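PDB 4ZXH: Abbfa_003403, which is a four-domain nonribosomal peptide synthetase with condensation, adenylation, carrier and thioesterase domains, and probably assembles and releases a peptide product. Local coordinates for residues 6-19 with 81-93. Sequence-based numbering, arbitrary orientation.
Sequences LARLEPEVLSRHAI and GIEQLIWDRVYPN
With CG beside the backbone N (chi1 -56°) and an extended chain to NE, Arg-16 runs alongside Leu-85 in the same direction and meets Glu-83 from strand 81-87. Its NH1 donates to Glu-83 OE1 on the syn side at 2.9 Å, a salt bridge whose acceptor lies near the guanidinium plane, while Leu-85 CD2 covers one guanidinium face. On the other side of the sheet, Ser-15 OG and His-17 NE2 share a hydrogen bond beside Ile-86 CD1; Asp-185 takes the ring's ND1. The side chain of Gln-84, extended beyond CG, donates an N-H from NE2 to Ala-18 O at 2.9 Å, and Gln-23 holds its OE1.

The strands pair antiparallel. A classic beta bulge sets two residues, Leu-14 and Ser-15, against the single Ile-86: Leu-14 N donates to Ile-86 O, and Ser-15 O accepts from Ile-86 N at 3.1 Å. Beyond it, Val-13 CG2 sits over the six-membered ring of Trp-87, 3.7 Å from its centroid, a CH-pi contact; Ser-74 binds the indole NE1. Asp-88 closes the pairing: its N donates almost straight (174°) to Glu-12 O, and OD1 receives Glu-12 N at 3.0 Å from above the carboxylate plane. Farther along, the poorly ordered Arg-8 lies off-centre over Tyr-91 in a cation-pi contact.

Strand 13-18 is the outer strand of a three-stranded antiparallel sheet in the condensation domain, with 81-87 in the middle and 73-78 beyond. Backbone bonds set its register, the Arg-16 to Glu-83 salt bridge adds a charged link, and second partners for His-17 and Gln-84 probably restrict how their polar groups can turn.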
loop_
_atom_site.group_PDB
_atom_site.type_symbol
_atom_site.label_atom_id
_atom_site.label_comp_id
_atom_site.label_asym_id
_atom_site.label_seq_id
_atom_site.Cartn_x
_atom_site.Cartn_y
_atom_site.Cartn_z
ATOM N N LEU A 6 44.764 23.259 0.871
ATOM C CA LEU A 6 43.824 23.346 -0.246
ATOM C C LEU A 6 43.227 24.743 -0.421
ATOM O O LEU A 6 43.333 25.332 -1.497
ATOM C CB LEU A 6 42.691 22.332 -0.081
ATOM C CG LEU A 6 42.895 20.932 -0.662
ATOM C CD1 LEU A 6 41.628 20.111 -0.499
ATOM C CD2 LEU A 6 43.275 21.010 -2.129
ATOM N N ALA A 7 42.597 25.254 0.634
ATOM C CA ALA A 7 41.872 26.527 0.597
ATOM C C ALA A 7 40.687 26.519 -0.390
ATOM O O ALA A 7 40.786 26.082 -1.546
ATOM C CB ALA A 7 42.830 27.692 0.281
ATOM N N ARG A 8 39.556 27.002 0.112
ATOM C CA ARG A 8 38.333 27.157 -0.657
ATOM C C ARG A 8 38.307 28.542 -1.293
ATOM O O ARG A 8 38.091 29.549 -0.608
ATOM C CB ARG A 8 37.112 26.957 0.250
ATOM C CG ARG A 8 35.802 26.602 -0.444
ATOM C CD ARG A 8 34.896 25.876 0.548
ATOM N NE ARG A 8 35.343 26.096 1.927
ATOM C CZ ARG A 8 35.207 25.220 2.923
ATOM N NH1 ARG A 8 34.635 24.040 2.716
ATOM N NH2 ARG A 8 35.654 25.523 4.132
ATOM N N LEU A 9 38.558 28.603 -2.595
ATOM C CA LEU A 9 38.280 29.836 -3.325
ATOM C C LEU A 9 37.078 29.540 -4.229
ATOM O O LEU A 9 36.888 28.394 -4.649
ATOM C CB LEU A 9 39.512 30.325 -4.096
ATOM C CG LEU A 9 40.252 29.417 -5.078
ATOM C CD1 LEU A 9 39.624 29.576 -6.429
ATOM C CD2 LEU A 9 41.738 29.720 -5.140
ATOM N N GLU A 10 36.274 30.563 -4.524
ATOM C CA GLU A 10 34.867 30.348 -4.880
ATOM C C GLU A 10 34.601 30.109 -6.381
ATOM O O GLU A 10 35.012 30.895 -7.228
ATOM C CB GLU A 10 34.018 31.519 -4.358
ATOM C CG GLU A 10 32.697 31.057 -3.726
ATOM C CD GLU A 10 32.846 30.561 -2.283
ATOM O OE1 GLU A 10 33.982 30.545 -1.752
ATOM O OE2 GLU A 10 31.818 30.168 -1.686
ATOM N N PRO A 11 33.915 28.993 -6.697
ATOM C CA PRO A 11 33.770 28.422 -8.044
ATOM C C PRO A 11 32.795 29.140 -8.974
ATOM O O PRO A 11 31.849 29.772 -8.507
ATOM C CB PRO A 11 33.265 27.006 -7.755
ATOM C CG PRO A 11 32.580 27.119 -6.440
ATOM C CD PRO A 11 33.320 28.123 -5.663
ATOM N N GLU A 12 33.054 29.034 -10.278
ATOM C CA GLU A 12 32.155 29.510 -11.321
ATOM C C GLU A 12 31.729 28.331 -12.207
ATOM O O GLU A 12 32.407 27.314 -12.272
ATOM C CB GLU A 12 32.825 30.599 -12.171
ATOM C CG GLU A 12 33.168 31.926 -11.453
ATOM C CD GLU A 12 31.951 32.664 -10.869
ATOM O OE1 GLU A 12 30.880 32.689 -11.520
ATOM O OE2 GLU A 12 32.072 33.239 -9.763
ATOM N N VAL A 13 30.607 28.469 -12.896
ATOM C CA VAL A 13 30.141 27.442 -13.818
ATOM C C VAL A 13 30.855 27.554 -15.165
ATOM O O VAL A 13 30.859 28.618 -15.787
ATOM C CB VAL A 13 28.602 27.541 -14.025
ATOM C CG1 VAL A 13 28.116 26.535 -15.047
ATOM C CG2 VAL A 13 27.880 27.332 -12.709
ATOM N N LEU A 14 31.469 26.463 -15.614
ATOM C CA LEU A 14 32.144 26.456 -16.912
ATOM C C LEU A 14 31.174 26.245 -18.073
ATOM O O LEU A 14 31.215 26.986 -19.053
ATOM C CB LEU A 14 33.231 25.380 -16.962
ATOM C CG LEU A 14 34.585 25.685 -16.328
ATOM C CD1 LEU A 14 35.511 24.490 -16.489
ATOM C CD2 LEU A 14 35.176 26.899 -16.970
ATOM N N SER A 15 30.320 25.226 -17.971
ATOM C CA SER A 15 29.330 24.954 -19.016
ATOM C C SER A 15 28.083 24.217 -18.493
ATOM O O SER A 15 28.123 23.575 -17.442
ATOM C CB SER A 15 29.965 24.150 -20.158
ATOM O OG SER A 15 30.516 22.929 -19.697
ATOM N N ARG A 16 26.989 24.318 -19.253
ATOM C CA ARG A 16 25.703 23.691 -18.917
ATOM C C ARG A 16 25.320 22.595 -19.906
ATOM O O ARG A 16 25.346 22.811 -21.107
ATOM C CB ARG A 16 24.596 24.745 -18.881
ATOM C CG ARG A 16 24.882 25.896 -17.923
ATOM C CD ARG A 16 23.654 26.760 -17.629
ATOM N NE ARG A 16 23.911 27.590 -16.453
ATOM C CZ ARG A 16 23.428 27.336 -15.242
ATOM N NH1 ARG A 16 22.631 26.295 -15.069
ATOM N NH2 ARG A 16 23.724 28.131 -14.212
ATOM N N HIS A 17 24.946 21.422 -19.408
ATOM C CA HIS A 17 24.524 20.343 -20.296
ATOM C C HIS A 17 23.254 19.632 -19.828
ATOM O O HIS A 17 22.749 19.875 -18.725
ATOM C CB HIS A 17 25.653 19.337 -20.442
ATOM C CG HIS A 17 26.963 19.974 -20.758
ATOM N ND1 HIS A 17 27.300 20.388 -22.029
ATOM C CD2 HIS A 17 27.998 20.326 -19.960
ATOM C CE1 HIS A 17 28.500 20.940 -22.005
ATOM N NE2 HIS A 17 28.948 20.913 -20.761
ATOM N N ALA A 18 22.735 18.764 -20.691
ATOM C CA ALA A 18 21.619 17.914 -20.335
ATOM C C ALA A 18 22.119 16.716 -19.536
ATOM O O ALA A 18 23.308 16.408 -19.566
ATOM C CB ALA A 18 20.898 17.462 -21.572
ATOM N N ILE A 19 21.224 16.048 -18.809
ATOM C CA ILE A 19 21.559 14.736 -18.260
ATOM C C ILE A 19 21.068 13.708 -19.267
ATOM O O ILE A 19 20.257 14.025 -20.146
ATOM C CB ILE A 19 20.932 14.465 -16.873
ATOM C CG1 ILE A 19 19.411 14.483 -16.947
ATOM C CG2 ILE A 19 21.353 15.506 -15.868
ATOM C CD1 ILE A 19 18.749 13.904 -15.695
ATOM N N GLY A 81 13.603 21.518 -16.826
ATOM C CA GLY A 81 14.129 20.184 -16.568
ATOM C C GLY A 81 15.358 20.059 -15.668
ATOM O O GLY A 81 15.546 20.811 -14.708
ATOM N N ILE A 82 16.204 19.087 -15.991
ATOM C CA ILE A 82 17.379 18.781 -15.191
ATOM C C ILE A 82 18.655 19.011 -15.988
ATOM O O ILE A 82 18.741 18.637 -17.158
ATOM C CB ILE A 82 17.321 17.336 -14.700
ATOM C CG1 ILE A 82 15.955 17.079 -14.054
ATOM C CG2 ILE A 82 18.438 17.043 -13.697
ATOM C CD1 ILE A 82 15.570 15.595 -13.938
ATOM N N GLU A 83 19.644 19.643 -15.360
ATOM C CA GLU A 83 20.914 19.947 -16.028
ATOM C C GLU A 83 22.122 19.287 -15.343
ATOM O O GLU A 83 22.048 18.887 -14.184
ATOM C CB GLU A 83 21.126 21.463 -16.087
ATOM C CG GLU A 83 20.372 22.183 -17.199
ATOM C CD GLU A 83 20.651 23.687 -17.223
ATOM O OE1 GLU A 83 20.807 24.268 -16.127
ATOM O OE2 GLU A 83 20.737 24.278 -18.332
ATOM N N GLN A 84 23.218 19.160 -16.083
ATOM C CA GLN A 84 24.548 18.891 -15.521
ATOM C C GLN A 84 25.389 20.141 -15.659
ATOM O O GLN A 84 25.540 20.674 -16.764
ATOM C CB GLN A 84 25.266 17.757 -16.252
ATOM C CG GLN A 84 24.775 16.384 -15.957
ATOM C CD GLN A 84 25.558 15.330 -16.707
ATOM O OE1 GLN A 84 26.194 14.476 -16.100
ATOM N NE2 GLN A 84 25.503 15.375 -18.036
ATOM N N LEU A 85 25.956 20.611 -14.561
ATOM C CA LEU A 85 26.886 21.729 -14.643
ATOM C C LEU A 85 28.322 21.244 -14.393
ATOM O O LEU A 85 28.579 20.515 -13.429
ATOM C CB LEU A 85 26.512 22.810 -13.634
ATOM C CG LEU A 85 25.080 23.341 -13.556
ATOM C CD1 LEU A 85 25.016 24.503 -12.576
ATOM C CD2 LEU A 85 24.540 23.754 -14.928
ATOM N N ILE A 86 29.250 21.633 -15.264
ATOM C CA ILE A 86 30.671 21.441 -14.982
ATOM C C ILE A 86 31.251 22.691 -14.323
ATOM O O ILE A 86 31.410 23.722 -14.964
ATOM C CB ILE A 86 31.481 21.116 -16.251
ATOM C CG1 ILE A 86 31.087 19.748 -16.822
ATOM C CG2 ILE A 86 32.956 21.095 -15.920
ATOM C CD1 ILE A 86 31.587 19.509 -18.230
ATOM N N TRP A 87 31.542 22.600 -13.029
ATOM C CA TRP A 87 32.167 23.692 -12.291
ATOM C C TRP A 87 33.660 23.757 -12.585
ATOM O O TRP A 87 34.292 22.726 -12.761
ATOM C CB TRP A 87 31.943 23.511 -10.792
ATOM C CG TRP A 87 30.518 23.582 -10.403
ATOM C CD1 TRP A 87 29.625 22.553 -10.365
ATOM C CD2 TRP A 87 29.802 24.751 -9.999
ATOM N NE1 TRP A 87 28.392 23.013 -9.957
ATOM C CE2 TRP A 87 28.478 24.361 -9.731
ATOM C CE3 TRP A 87 30.155 26.093 -9.835
ATOM C CZ2 TRP A 87 27.507 25.259 -9.305
ATOM C CZ3 TRP A 87 29.186 26.985 -9.419
ATOM C CH2 TRP A 87 27.878 26.565 -9.157
ATOM N N ASP A 88 34.233 24.953 -12.631
ATOM C CA ASP A 88 35.668 25.074 -12.886
ATOM C C ASP A 88 36.475 24.427 -11.762
ATOM O O ASP A 88 37.604 23.977 -11.970
ATOM C CB ASP A 88 36.079 26.543 -13.050
ATOM C CG ASP A 88 35.897 27.355 -11.777
ATOM O OD1 ASP A 88 35.104 26.946 -10.894
ATOM O OD2 ASP A 88 36.542 28.422 -11.665
ATOM N N ARG A 89 35.888 24.382 -10.570
ATOM C CA ARG A 89 36.545 23.771 -9.421
ATOM C C ARG A 89 35.557 23.450 -8.310
ATOM O O ARG A 89 34.544 24.114 -8.154
ATOM C CB ARG A 89 37.647 24.680 -8.893
ATOM C CG ARG A 89 37.120 25.910 -8.221
ATOM C CD ARG A 89 38.251 26.790 -7.754
ATOM N NE ARG A 89 39.091 27.302 -8.842
ATOM C CZ ARG A 89 38.902 28.470 -9.462
ATOM N NH1 ARG A 89 37.873 29.250 -9.125
ATOM N NH2 ARG A 89 39.731 28.858 -10.436
ATOM N N VAL A 90 35.864 22.412 -7.546
ATOM C CA VAL A 90 35.022 21.966 -6.447
ATOM C C VAL A 90 35.882 21.777 -5.196
ATOM O O VAL A 90 37.000 21.264 -5.282
ATOM C CB VAL A 90 34.319 20.646 -6.788
ATOM C CG1 VAL A 90 33.472 20.192 -5.627
ATOM C CG2 VAL A 90 33.452 20.818 -7.999
ATOM N N TYR A 91 35.401 22.189 -4.032
ATOM C CA TYR A 91 36.171 21.885 -2.839
ATOM C C TYR A 91 35.866 20.431 -2.495
ATOM O O TYR A 91 34.711 20.055 -2.350
ATOM C CB TYR A 91 35.853 22.841 -1.680
ATOM C CG TYR A 91 36.821 22.713 -0.503
ATOM C CD1 TYR A 91 38.141 23.153 -0.609
ATOM C CD2 TYR A 91 36.413 22.162 0.715
ATOM C CE1 TYR A 91 39.027 23.032 0.455
ATOM C CE2 TYR A 91 37.293 22.048 1.784
ATOM C CZ TYR A 91 38.598 22.484 1.648
ATOM O OH TYR A 91 39.480 22.371 2.700
ATOM N N PRO A 92 36.908 19.593 -2.414
ATOM C CA PRO A 92 36.680 18.166 -2.176
ATOM C C PRO A 92 36.072 17.958 -0.819
ATOM O O PRO A 92 36.395 18.695 0.118
ATOM C CB PRO A 92 38.085 17.554 -2.234
ATOM C CG PRO A 92 38.939 18.593 -2.914
ATOM C CD PRO A 92 38.340 19.914 -2.526
ATOM N N ASN A 93 35.195 16.969 -0.720
ATOM C CA ASN A 93 34.602 16.600 0.547
ATOM C C ASN A 93 35.298 15.349 1.091
ATOM O O ASN A 93 34.900 14.197 0.833
ATOM C CB ASN A 93 33.100 16.387 0.383
ATOM C CG ASN A 93 32.414 16.137 1.689
ATOM O OD1 ASN A 93 33.060 16.109 2.736
ATOM N ND2 ASN A 93 31.099 15.962 1.652
#